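Local structure of quinonprotein alcohol dehydrogenase-like protein (4R5O) at residues 75-80 and 92-97; 125-130 and 175-180; 363-368 and 401-406; 371-376 and 386-391. The protein is of unknown function but binds calcium ions and joins an immunoglobulin-like beta-sandwich domain to a seven-bladed beta-propeller. All coordinates share one frame; numbering follows the deposited sequence.

Interaction 1: residues 75-80 and 92-97; sequences ADLSCI and TSFSSN
A75 and F94 exchange both of their backbone hydrogen bonds, A75 N giving to F94 O at 2.8 Å and F94 N to A75 O at 2.9 Å. Two residues along, L77 N donates to T92 O and T92 N to L77 O, each at 2.8 Å. Between these two hydrogen-bonded pairs, D76 and S93 form the non-hydrogen-bonded pair, their CA atoms 4.3 Å apart. The D76 carboxylate leans over S93, with OD1 3.9 Å from CB, while S93 OG bonds to S27. A75, L77, T92 and F94 put their side chains on the other face. There the F94 ring folds back over the hairpin: CG sits between the backbone N and the carbonyl carbon (chi1 66°), which brings one ring face over the A75 methyl. This CH-pi contact places A75 CB 3.9 Å from the ring centroid and 22° off its normal. L77 CB instead meets the ring at its edge, 4.2 Å from CD1. Y67 adds an edge-to-face ring contact. A serine in place of F94 would probably uncover the A75 methyl and leave Y67 without its aromatic mate. Strands 74-83 and 86-97 of the immunoglobulin-like domain are therefore tied here by four main-chain hydrogen bonds, to which the F94 ring adds apolar packing on the face it shares with A75 and L77.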
loop_
_atom_site.group_PDB
_atom_site.type_symbol
_atom_site.label_atom_id
_atom_site.label_comp_id
_atom_site.label_asym_id
_atom_site.label_seq_id
_atom_site.Cartn_x
_atom_site.Cartn_y
_atom_site.Cartn_z
ATOM N N ALA A 75 17.791 -9.613 -5.478
ATOM C CA ALA A 75 18.123 -9.851 -6.877
ATOM C C ALA A 75 18.955 -11.111 -7.059
ATOM O O ALA A 75 19.681 -11.512 -6.156
ATOM C CB ALA A 75 18.888 -8.659 -7.444
ATOM N N ASP A 76 18.812 -11.740 -8.231
ATOM C CA ASP A 76 19.594 -12.874 -8.699
ATOM C C ASP A 76 20.721 -12.308 -9.523
ATOM O O ASP A 76 20.508 -11.342 -10.263
ATOM C CB ASP A 76 18.731 -13.883 -9.484
ATOM C CG ASP A 76 17.791 -14.734 -8.652
ATOM O OD1 ASP A 76 18.281 -15.440 -7.736
ATOM O OD2 ASP A 76 16.590 -14.813 -9.005
ATOM N N LEU A 77 21.928 -12.837 -9.364
ATOM C CA LEU A 77 23.056 -12.312 -10.112
ATOM C C LEU A 77 23.825 -13.430 -10.801
ATOM O O LEU A 77 24.208 -14.420 -10.169
ATOM C CB LEU A 77 23.985 -11.525 -9.178
ATOM C CG LEU A 77 25.282 -10.941 -9.744
ATOM C CD1 LEU A 77 25.024 -9.843 -10.769
ATOM C CD2 LEU A 77 26.072 -10.392 -8.657
ATOM N N SER A 78 24.041 -13.250 -12.112
ATOM C CA SER A 78 24.837 -14.153 -12.931
ATOM C C SER A 78 26.012 -13.421 -13.517
ATOM O O SER A 78 25.943 -12.220 -13.821
ATOM C CB SER A 78 24.016 -14.793 -14.047
ATOM O OG SER A 78 23.001 -15.627 -13.520
ATOM N N CYS A 79 27.101 -14.159 -13.683
ATOM C CA CYS A 79 28.299 -13.633 -14.291
ATOM C C CYS A 79 28.735 -14.591 -15.350
ATOM O O CYS A 79 29.111 -15.725 -15.046
ATOM C CB CYS A 79 29.387 -13.384 -13.257
ATOM S SG CYS A 79 30.925 -12.784 -13.967
ATOM N N ILE A 80 28.635 -14.152 -16.602
ATOM C CA ILE A 80 29.054 -14.936 -17.749
ATOM C C ILE A 80 30.373 -14.356 -18.224
ATOM O O ILE A 80 30.430 -13.180 -18.576
ATOM C CB ILE A 80 27.965 -14.972 -18.855
ATOM C CG1 ILE A 80 26.562 -15.292 -18.271
ATOM C CG2 ILE A 80 28.359 -15.949 -19.954
ATOM C CD1 ILE A 80 25.437 -15.097 -19.187
ATOM N N THR A 92 24.736 -16.285 -8.121
ATOM C CA THR A 92 24.527 -16.020 -6.704
ATOM C C THR A 92 23.293 -15.112 -6.622
ATOM O O THR A 92 22.603 -14.906 -7.624
ATOM C CB THR A 92 25.796 -15.444 -5.992
ATOM O OG1 THR A 92 25.564 -15.461 -4.584
ATOM C CG2 THR A 92 26.183 -14.018 -6.464
ATOM N N SER A 93 23.004 -14.610 -5.428
ATOM C CA SER A 93 21.912 -13.683 -5.206
ATOM C C SER A 93 22.334 -12.690 -4.136
ATOM O O SER A 93 23.297 -12.939 -3.404
ATOM C CB SER A 93 20.630 -14.420 -4.840
ATOM O OG SER A 93 20.813 -15.219 -3.686
ATOM N N PHE A 94 21.692 -11.522 -4.119
ATOM C CA PHE A 94 21.979 -10.499 -3.124
ATOM C C PHE A 94 20.681 -9.834 -2.701
ATOM O O PHE A 94 19.674 -9.893 -3.417
ATOM C CB PHE A 94 23.001 -9.469 -3.614
ATOM C CG PHE A 94 22.599 -8.575 -4.756
ATOM C CD1 PHE A 94 22.854 -8.940 -6.064
ATOM C CD2 PHE A 94 22.065 -7.323 -4.518
ATOM C CE1 PHE A 94 22.566 -8.074 -7.113
ATOM C CE2 PHE A 94 21.759 -6.471 -5.567
ATOM C CZ PHE A 94 22.027 -6.845 -6.856
ATOM N N SER A 95 20.698 -9.271 -1.491
ATOM C CA SER A 95 19.564 -8.589 -0.882
ATOM C C SER A 95 20.057 -7.599 0.134
ATOM O O SER A 95 21.183 -7.704 0.597
ATOM C CB SER A 95 18.604 -9.594 -0.240
ATOM O OG SER A 95 19.246 -10.323 0.794
ATOM N N SER A 96 19.214 -6.634 0.475
ATOM C CA SER A 96 19.474 -5.606 1.480
ATOM C C SER A 96 18.997 -6.067 2.850
ATOM O O SER A 96 17.987 -6.762 2.935
ATOM C CB SER A 96 18.781 -4.298 1.092
ATOM O OG SER A 96 17.393 -4.498 0.867
ATOM N N ASN A 97 19.699 -5.675 3.909
ATOM C CA ASN A 97 19.301 -5.966 5.280
ATOM C C ASN A 97 18.484 -4.774 5.758
ATOM O O ASN A 97 19.014 -3.846 6.373
ATOM C CB ASN A 97 20.524 -6.272 6.182
ATOM C CG ASN A 97 20.170 -6.577 7.623
ATOM O OD1 ASN A 97 19.121 -7.146 7.933
ATOM N ND2 ASN A 97 21.047 -6.232 8.544
#

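Interaction 2: residues 125-130 and 175-180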
loop_
_atom_site.group_PDB
_atom_site.type_symbol
_atom_site.label_atom_id
_atom_site.label_comp_id
_atom_site.label_asym_id
_atom_site.label_seq_id
_atom_site.Cartn_x
_atom_site.Cartn_y
_atom_site.Cartn_z
ATOM N N ASP A 125 9.773 3.395 -4.842
ATOM C CA ASP A 125 9.448 2.211 -5.633
ATOM C C ASP A 125 10.212 0.977 -5.111
ATOM O O ASP A 125 10.948 0.322 -5.832
ATOM C CB ASP A 125 9.761 2.473 -7.124
ATOM C CG ASP A 125 9.215 1.464 -8.108
ATOM O OD1 ASP A 125 8.359 0.644 -7.706
ATOM O OD2 ASP A 125 9.601 1.529 -9.301
ATOM N N CYS A 126 9.959 0.641 -3.862
ATOM C CA CYS A 126 10.497 -0.528 -3.198
ATOM C C CYS A 126 9.852 -1.793 -3.769
ATOM O O CYS A 126 10.368 -2.900 -3.601
ATOM C CB CYS A 126 10.263 -0.415 -1.693
ATOM S SG CYS A 126 11.196 0.923 -0.898
ATOM N N TYR A 127 8.694 -1.639 -4.417
ATOM C CA TYR A 127 7.985 -2.785 -4.969
ATOM C C TYR A 127 8.783 -3.356 -6.146
ATOM O O TYR A 127 8.984 -4.561 -6.198
ATOM C CB TYR A 127 6.560 -2.410 -5.380
ATOM C CG TYR A 127 5.807 -3.589 -5.942
ATOM C CD1 TYR A 127 5.225 -4.541 -5.100
ATOM C CD2 TYR A 127 5.721 -3.792 -7.317
ATOM C CE1 TYR A 127 4.569 -5.658 -5.623
ATOM C CE2 TYR A 127 5.078 -4.902 -7.845
ATOM C CZ TYR A 127 4.486 -5.820 -7.001
ATOM O OH TYR A 127 3.855 -6.880 -7.578
ATOM N N ALA A 128 9.276 -2.497 -7.048
ATOM C CA ALA A 128 10.049 -2.929 -8.203
ATOM C C ALA A 128 11.378 -3.606 -7.779
ATOM O O ALA A 128 11.568 -4.779 -8.114
ATOM C CB ALA A 128 10.332 -1.742 -9.117
ATOM N N SER A 129 12.254 -2.887 -6.994
ATOM C CA SER A 129 13.585 -3.338 -6.555
ATOM C C SER A 129 13.523 -4.670 -5.760
ATOM O O SER A 129 14.478 -5.443 -5.855
ATOM C CB SER A 129 14.312 -2.270 -5.730
ATOM O OG SER A 129 13.610 -1.765 -4.611
ATOM N N LEU A 130 12.429 -4.972 -5.068
ATOM C CA LEU A 130 12.207 -6.250 -4.360
ATOM C C LEU A 130 11.406 -7.294 -5.224
ATOM O O LEU A 130 11.125 -8.393 -4.725
ATOM C CB LEU A 130 11.423 -6.014 -3.041
ATOM C CG LEU A 130 12.102 -5.304 -1.877
ATOM C CD1 LEU A 130 11.072 -4.659 -0.986
ATOM C CD2 LEU A 130 12.977 -6.252 -1.100
ATOM N N LEU A 175 6.960 -7.175 1.267
ATOM C CA LEU A 175 6.540 -6.441 0.051
ATOM C C LEU A 175 6.724 -7.357 -1.182
ATOM O O LEU A 175 6.676 -6.907 -2.324
ATOM C CB LEU A 175 7.305 -5.101 -0.107
ATOM C CG LEU A 175 6.560 -3.945 -0.715
ATOM C CD1 LEU A 175 5.284 -3.585 0.120
ATOM C CD2 LEU A 175 7.442 -2.765 -0.812
ATOM N N TYR A 176 6.885 -8.660 -0.938
ATOM C CA TYR A 176 7.018 -9.673 -1.970
ATOM C C TYR A 176 5.667 -9.944 -2.589
ATOM O O TYR A 176 4.676 -10.115 -1.869
ATOM C CB TYR A 176 7.625 -10.986 -1.411
ATOM C CG TYR A 176 9.056 -10.963 -0.896
ATOM C CD1 TYR A 176 9.830 -9.806 -0.962
ATOM C CD2 TYR A 176 9.645 -12.108 -0.361
ATOM C CE1 TYR A 176 11.141 -9.782 -0.483
ATOM C CE2 TYR A 176 10.967 -12.103 0.094
ATOM C CZ TYR A 176 11.714 -10.937 0.028
ATOM O OH TYR A 176 13.023 -10.912 0.460
ATOM N N TYR A 177 5.629 -9.987 -3.922
ATOM C CA TYR A 177 4.468 -10.330 -4.703
ATOM C C TYR A 177 4.098 -11.785 -4.426
ATOM O O TYR A 177 4.983 -12.634 -4.397
ATOM C CB TYR A 177 4.769 -10.071 -6.196
ATOM C CG TYR A 177 3.759 -10.661 -7.163
ATOM C CD1 TYR A 177 2.611 -9.956 -7.527
ATOM C CD2 TYR A 177 3.957 -11.914 -7.722
ATOM C CE1 TYR A 177 1.686 -10.496 -8.420
ATOM C CE2 TYR A 177 3.034 -12.472 -8.596
ATOM C CZ TYR A 177 1.907 -11.756 -8.960
ATOM O OH TYR A 177 1.024 -12.339 -9.846
ATOM N N GLU A 178 2.821 -12.078 -4.194
ATOM C CA GLU A 178 2.427 -13.460 -3.981
ATOM C C GLU A 178 1.604 -13.951 -5.149
ATOM O O GLU A 178 1.934 -14.986 -5.738
ATOM C CB GLU A 178 1.672 -13.652 -2.683
ATOM C CG GLU A 178 2.589 -13.505 -1.489
ATOM C CD GLU A 178 1.969 -13.878 -0.163
ATOM O OE1 GLU A 178 0.767 -14.226 -0.140
ATOM O OE2 GLU A 178 2.702 -13.852 0.851
ATOM N N ASN A 179 0.555 -13.197 -5.512
ATOM C CA ASN A 179 -0.344 -13.586 -6.591
ATOM C C ASN A 179 -1.139 -12.378 -7.091
ATOM O O ASN A 179 -1.138 -11.325 -6.449
ATOM C CB ASN A 179 -1.294 -14.686 -6.055
ATOM C CG ASN A 179 -1.991 -15.534 -7.068
ATOM O OD1 ASN A 179 -1.728 -15.445 -8.272
ATOM N ND2 ASN A 179 -2.891 -16.393 -6.583
ATOM N N SER A 180 -1.790 -12.526 -8.252
ATOM C CA SER A 180 -2.645 -11.512 -8.877
ATOM C C SER A 180 -3.605 -12.176 -9.873
ATOM O O SER A 180 -3.352 -13.301 -10.330
ATOM C CB SER A 180 -1.830 -10.419 -9.555
ATOM O OG SER A 180 -1.032 -10.940 -10.601
#
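Y127 and L175 bring their CA atoms to 6.4 Å, where the single helical turn 126-129 meets the bend that leads into strand 177-181. D125 caps the turn through a weak bond from A128 N to OD1. L175 has a positive phi (79°), and its side chain points at the turn. No hydrogen bond crosses directly, so side chains make the contact. L175 CD2 packs on C126 CB at 3.8 Å, and L175 CB meets L130 CD1 at 3.9 Å, the two leucines crossing at about a right angle. The other L130 methyl, CD2, lies at the edge of the Y176 ring, 4.0 Å from CE1. Y127 reaches across with CG anti to its backbone N (chi1 -179°), setting its hydroxyl beside Y177, where OH is 3.3 Å from CD1 and 3.6 Å from CB. Around this core, N131 bonds to the carbonyls of Y127 and L175 and to Y177 N. F112 of strand 111-116 and F153 of strand 152-158 also touch L175, so two successive propeller sheets meet here. R74, of strand 74-83 in the sandwich domain, bonds to L130 O and makes a cation-pi contact with Y176, placing the site at the junction of the two domains.

Interaction 3: residues 363-368 and 401-406; sequences PFIAAE and VVYSKD
F364 sends the far end of its ring to the turn after strand 397-403: CZ stands 3.2 Å from K405 O, which approaches the ring obliquely, and 4.2 Å from S404 O, which lies near its plane at the edge. Next, I365 turns to Y403. Its CG1 branch runs out extended (chi2 164°) and sets CD1 over the centre of the phenol ring, a CH-pi contact of 3.6 Å to the centroid and 14° off the normal. The CG2 branch lies toward the other end of the ring, 3.7 Å from Y403 OH. F364 and I365 both face I349, a classic beta bulge, and I349 belongs to strand 349-353, so the contact joins that part of the beta-propeller to the sheet of strand 397-403. V401 CG1 presses on the opposite face of the Y403 ring, holding it between two aliphatic groups. With a valine at Y403, the I365 methyl would probably lose its aromatic seat, and Y390 OH would be left without the hydroxyl it bonds. E368 reaches Y403 only through water: a water molecule donates to OE1 at 2.7 Å and stands a longer 3.3 Å from Y403 OH.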
loop_
_atom_site.group_PDB
_atom_site.type_symbol
_atom_site.label_atom_id
_atom_site.label_comp_id
_atom_site.label_asym_id
_atom_site.label_seq_id
_atom_site.Cartn_x
_atom_site.Cartn_y
_atom_site.Cartn_z
ATOM N N PRO A 363 -10.205 22.989 16.244
ATOM C CA PRO A 363 -9.335 21.957 15.654
ATOM C C PRO A 363 -8.154 21.616 16.532
ATOM O O PRO A 363 -7.706 22.447 17.320
ATOM C CB PRO A 363 -8.832 22.595 14.349
ATOM C CG PRO A 363 -9.679 23.747 14.105
ATOM C CD PRO A 363 -10.158 24.225 15.440
ATOM N N PHE A 364 -7.674 20.379 16.403
ATOM C CA PHE A 364 -6.484 19.892 17.081
ATOM C C PHE A 364 -5.271 20.413 16.322
ATOM O O PHE A 364 -4.290 20.853 16.933
ATOM C CB PHE A 364 -6.522 18.356 17.176
ATOM C CG PHE A 364 -5.208 17.675 17.474
ATOM C CD1 PHE A 364 -4.604 17.811 18.720
ATOM C CD2 PHE A 364 -4.618 16.837 16.539
ATOM C CE1 PHE A 364 -3.394 17.176 18.993
ATOM C CE2 PHE A 364 -3.405 16.199 16.816
ATOM C CZ PHE A 364 -2.806 16.370 18.040
ATOM N N ILE A 365 -5.371 20.368 14.971
ATOM C CA ILE A 365 -4.400 20.886 14.017
ATOM C C ILE A 365 -5.152 21.852 13.112
ATOM O O ILE A 365 -6.081 21.453 12.416
ATOM C CB ILE A 365 -3.654 19.773 13.240
ATOM C CG1 ILE A 365 -2.869 18.881 14.215
ATOM C CG2 ILE A 365 -2.716 20.392 12.193
ATOM C CD1 ILE A 365 -2.432 17.590 13.634
ATOM N N ALA A 366 -4.772 23.130 13.171
ATOM C CA ALA A 366 -5.363 24.212 12.391
ATOM C C ALA A 366 -5.105 24.042 10.892
ATOM O O ALA A 366 -4.100 23.453 10.486
ATOM C CB ALA A 366 -4.801 25.543 12.853
ATOM N N ALA A 367 -6.018 24.572 10.080
ATOM C CA ALA A 367 -5.884 24.562 8.632
ATOM C C ALA A 367 -4.865 25.615 8.175
ATOM O O ALA A 367 -4.643 26.603 8.882
ATOM C CB ALA A 367 -7.245 24.827 7.999
ATOM N N GLU A 368 -4.240 25.399 7.016
ATOM C CA GLU A 368 -3.331 26.344 6.383
ATOM C C GLU A 368 -3.972 26.780 5.080
ATOM O O GLU A 368 -4.443 25.916 4.330
ATOM C CB GLU A 368 -1.916 25.768 6.184
ATOM C CG GLU A 368 -0.900 26.117 7.275
ATOM C CD GLU A 368 -1.094 25.528 8.664
ATOM O OE1 GLU A 368 -1.407 24.319 8.775
ATOM O OE2 GLU A 368 -0.810 26.254 9.645
ATOM N N VAL A 401 2.950 14.873 6.359
ATOM C CA VAL A 401 3.400 15.466 7.614
ATOM C C VAL A 401 3.019 14.499 8.725
ATOM O O VAL A 401 1.874 14.057 8.800
ATOM C CB VAL A 401 2.857 16.899 7.850
ATOM C CG1 VAL A 401 3.365 17.462 9.171
ATOM C CG2 VAL A 401 3.246 17.825 6.699
ATOM N N VAL A 402 4.013 14.122 9.529
ATOM C CA VAL A 402 3.895 13.214 10.664
ATOM C C VAL A 402 3.901 14.063 11.923
ATOM O O VAL A 402 4.927 14.688 12.233
ATOM C CB VAL A 402 5.012 12.121 10.682
ATOM C CG1 VAL A 402 4.907 11.242 11.928
ATOM C CG2 VAL A 402 5.026 11.287 9.409
ATOM N N TYR A 403 2.749 14.118 12.616
ATOM C CA TYR A 403 2.566 14.857 13.861
ATOM C C TYR A 403 2.678 13.949 15.067
ATOM O O TYR A 403 2.297 12.794 14.998
ATOM C CB TYR A 403 1.188 15.553 13.893
ATOM C CG TYR A 403 0.981 16.643 12.859
ATOM C CD1 TYR A 403 1.412 17.946 13.096
ATOM C CD2 TYR A 403 0.270 16.395 11.683
ATOM C CE1 TYR A 403 1.196 18.961 12.167
ATOM C CE2 TYR A 403 0.050 17.405 10.744
ATOM C CZ TYR A 403 0.522 18.685 10.989
ATOM O OH TYR A 403 0.297 19.700 10.089
ATOM N N SER A 404 3.122 14.479 16.190
ATOM C CA SER A 404 3.148 13.732 17.443
ATOM C C SER A 404 1.741 13.747 18.069
ATOM O O SER A 404 0.890 14.507 17.596
ATOM C CB SER A 404 4.189 14.334 18.389
ATOM O OG SER A 404 3.868 15.673 18.732
ATOM N N LYS A 405 1.503 12.948 19.141
ATOM C CA LYS A 405 0.234 12.944 19.893
ATOM C C LYS A 405 -0.211 14.369 20.264
ATOM O O LYS A 405 -1.406 14.650 20.349
ATOM C CB LYS A 405 0.352 12.128 21.201
ATOM C CG LYS A 405 0.854 10.691 21.127
ATOM C CD LYS A 405 0.825 9.984 22.509
ATOM C CE LYS A 405 1.724 10.564 23.589
ATOM N NZ LYS A 405 1.517 9.918 24.915
ATOM N N ASP A 406 0.788 15.251 20.499
ATOM C CA ASP A 406 0.686 16.644 20.934
ATOM C C ASP A 406 0.641 17.652 19.757
ATOM O O ASP A 406 0.609 18.854 19.996
ATOM C CB ASP A 406 1.898 16.964 21.820
ATOM C CG ASP A 406 2.140 15.951 22.930
ATOM O OD1 ASP A 406 1.242 15.792 23.799
ATOM O OD2 ASP A 406 3.231 15.318 22.935
HETATM O O HOH W 1 -0.054 22.919 10.663
#

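Interaction 4: residues 371-376 and 386-391; sequences VSITAP and LYVTYT
T391, T389 and I373 bury more surface here than any other residue of the two segments. T391 pairs with S372: T391 N donates to S372 O at 2.8 Å and S372 N to T391 O at 3.1 Å. Its hydroxyl, OG1, shares a hydrogen bond of 2.8 Å with T374 OG1 and has a second partner in S398 OG. T374 meets it with OG1 between its backbone N and carbonyl carbon (chi1 55°). T389 takes T374 N on its carbonyl oxygen, 3.1 Å away, with the donor tilted 34° from the carbonyl plane, and sets CB against the A375 methyl. At A375 and P376 the pairing is interrupted and water fills in: one molecule accepts from T389 N at 2.9 Å and donates toward A375 O; another stands 2.7 Å from T389 OG1, near Y387 O. I373 CD1 touches V388 CG1 at 3.6 Å, and its CG1 lies alongside the Y390 ring, 3.6 Å from CE1; V371 CG1 reaches the same ring at CD1. Strands 371-379 and 386-392 of this propeller sheet thus combine hydroxyl bonding and methyl packing on the threonine side, mainly aliphatic-aromatic packing where I373 meets Y390, and water where pairing is interrupted.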
loop_
_atom_site.group_PDB
_atom_site.type_symbol
_atom_site.label_atom_id
_atom_site.label_comp_id
_atom_site.label_asym_id
_atom_site.label_seq_id
_atom_site.Cartn_x
_atom_site.Cartn_y
_atom_site.Cartn_z
ATOM N N VAL A 371 -3.821 25.153 1.272
ATOM C CA VAL A 371 -3.325 23.809 1.570
ATOM C C VAL A 371 -4.522 22.962 1.994
ATOM O O VAL A 371 -5.293 23.359 2.890
ATOM C CB VAL A 371 -2.201 23.811 2.642
ATOM C CG1 VAL A 371 -1.578 22.437 2.769
ATOM C CG2 VAL A 371 -1.116 24.830 2.321
ATOM N N SER A 372 -4.700 21.813 1.331
ATOM C CA SER A 372 -5.806 20.927 1.659
ATOM C C SER A 372 -5.281 19.514 1.920
ATOM O O SER A 372 -4.190 19.171 1.461
ATOM C CB SER A 372 -6.853 20.933 0.545
ATOM O OG SER A 372 -6.295 20.558 -0.702
ATOM N N ILE A 373 -6.050 18.722 2.708
ATOM C CA ILE A 373 -5.743 17.333 3.059
ATOM C C ILE A 373 -6.404 16.494 1.979
ATOM O O ILE A 373 -7.616 16.581 1.785
ATOM C CB ILE A 373 -6.178 17.015 4.515
ATOM C CG1 ILE A 373 -5.360 17.926 5.483
ATOM C CG2 ILE A 373 -5.989 15.508 4.839
ATOM C CD1 ILE A 373 -5.757 17.935 6.871
ATOM N N THR A 374 -5.590 15.758 1.219
ATOM C CA THR A 374 -6.018 15.072 -0.002
ATOM C C THR A 374 -5.915 13.531 0.051
ATOM O O THR A 374 -5.959 12.883 -0.996
ATOM C CB THR A 374 -5.141 15.572 -1.157
ATOM O OG1 THR A 374 -3.758 15.378 -0.814
ATOM C CG2 THR A 374 -5.404 17.061 -1.488
ATOM N N ALA A 375 -5.850 12.945 1.247
ATOM C CA ALA A 375 -5.802 11.497 1.421
ATOM C C ALA A 375 -6.340 11.131 2.773
ATOM O O ALA A 375 -6.388 12.021 3.630
ATOM C CB ALA A 375 -4.389 10.979 1.258
ATOM N N PRO A 376 -6.768 9.856 3.024
ATOM C CA PRO A 376 -7.250 9.512 4.372
ATOM C C PRO A 376 -6.165 9.661 5.435
ATOM O O PRO A 376 -4.984 9.485 5.136
ATOM C CB PRO A 376 -7.667 8.049 4.236
ATOM C CG PRO A 376 -6.960 7.548 3.098
ATOM C CD PRO A 376 -6.814 8.677 2.138
ATOM N N LEU A 386 0.255 10.891 14.006
ATOM C CA LEU A 386 -0.754 11.106 12.962
ATOM C C LEU A 386 -0.063 11.491 11.657
ATOM O O LEU A 386 0.758 12.404 11.647
ATOM C CB LEU A 386 -1.751 12.199 13.408
ATOM C CG LEU A 386 -2.947 12.534 12.495
ATOM C CD1 LEU A 386 -4.034 11.460 12.570
ATOM C CD2 LEU A 386 -3.561 13.825 12.914
ATOM N N TYR A 387 -0.384 10.787 10.578
ATOM C CA TYR A 387 0.155 11.037 9.256
ATOM C C TYR A 387 -0.902 11.700 8.413
ATOM O O TYR A 387 -1.905 11.081 8.069
ATOM C CB TYR A 387 0.650 9.750 8.587
ATOM C CG TYR A 387 1.495 8.846 9.447
ATOM C CD1 TYR A 387 2.757 9.232 9.859
ATOM C CD2 TYR A 387 1.097 7.552 9.728
ATOM C CE1 TYR A 387 3.556 8.397 10.634
ATOM C CE2 TYR A 387 1.892 6.701 10.489
ATOM C CZ TYR A 387 3.133 7.121 10.925
ATOM O OH TYR A 387 3.963 6.298 11.644
ATOM N N VAL A 388 -0.661 12.948 8.063
ATOM C CA VAL A 388 -1.535 13.794 7.275
ATOM C C VAL A 388 -0.916 14.063 5.907
ATOM O O VAL A 388 0.252 14.442 5.830
ATOM C CB VAL A 388 -1.782 15.107 8.037
ATOM C CG1 VAL A 388 -2.800 15.958 7.321
ATOM C CG2 VAL A 388 -2.241 14.840 9.466
ATOM N N THR A 389 -1.706 13.882 4.826
ATOM C CA THR A 389 -1.306 14.148 3.438
ATOM C C THR A 389 -1.880 15.499 3.012
ATOM O O THR A 389 -3.092 15.678 2.981
ATOM C CB THR A 389 -1.746 13.020 2.514
ATOM O OG1 THR A 389 -1.216 11.782 2.992
ATOM C CG2 THR A 389 -1.357 13.244 1.078
ATOM N N TYR A 390 -0.981 16.453 2.707
ATOM C CA TYR A 390 -1.313 17.800 2.255
ATOM C C TYR A 390 -0.964 18.009 0.788
ATOM O O TYR A 390 -0.006 17.394 0.302
ATOM C CB TYR A 390 -0.559 18.854 3.086
ATOM C CG TYR A 390 -0.911 18.921 4.546
ATOM C CD1 TYR A 390 -2.033 19.612 4.976
ATOM C CD2 TYR A 390 -0.061 18.404 5.506
ATOM C CE1 TYR A 390 -2.338 19.729 6.331
ATOM C CE2 TYR A 390 -0.352 18.513 6.863
ATOM C CZ TYR A 390 -1.493 19.179 7.274
ATOM O OH TYR A 390 -1.800 19.297 8.612
ATOM N N THR A 391 -1.705 18.919 0.103
ATOM C CA THR A 391 -1.426 19.331 -1.270
ATOM C C THR A 391 -1.617 20.832 -1.365
ATOM O O THR A 391 -2.669 21.348 -0.968
ATOM C CB THR A 391 -2.270 18.579 -2.309
ATOM O OG1 THR A 391 -2.044 17.170 -2.193
ATOM C CG2 THR A 391 -1.972 19.012 -3.740
HETATM O O HOH W 2 -4.233 12.600 5.138
HETATM O O HOH W 3 -1.993 10.948 5.395
#

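Interactions 1 and 4 are antiparallel hairpins in different domains, the sandwich and the propeller, about 39 Å apart between centres; both rest on main-chain bonds, and interaction 4 adds a hydroxyl pair and bridging waters between its own segments. Interaction 2 is the most buried and lacks any direct hydrogen bond. It lies close to interaction 1, nearest atoms about 5 Å apart, where the domains meet. Interaction 3, partly exposed and also without direct hydrogen bonds, touches interaction 4 inside one sheet: strands 386-392 and 397-403 are neighbours, V401 N bonds to V388 O at 2.8 Å, and V401 CG2 packs on Y390 CD2. Interaction 4 is nested in the loop that interaction 3 closes.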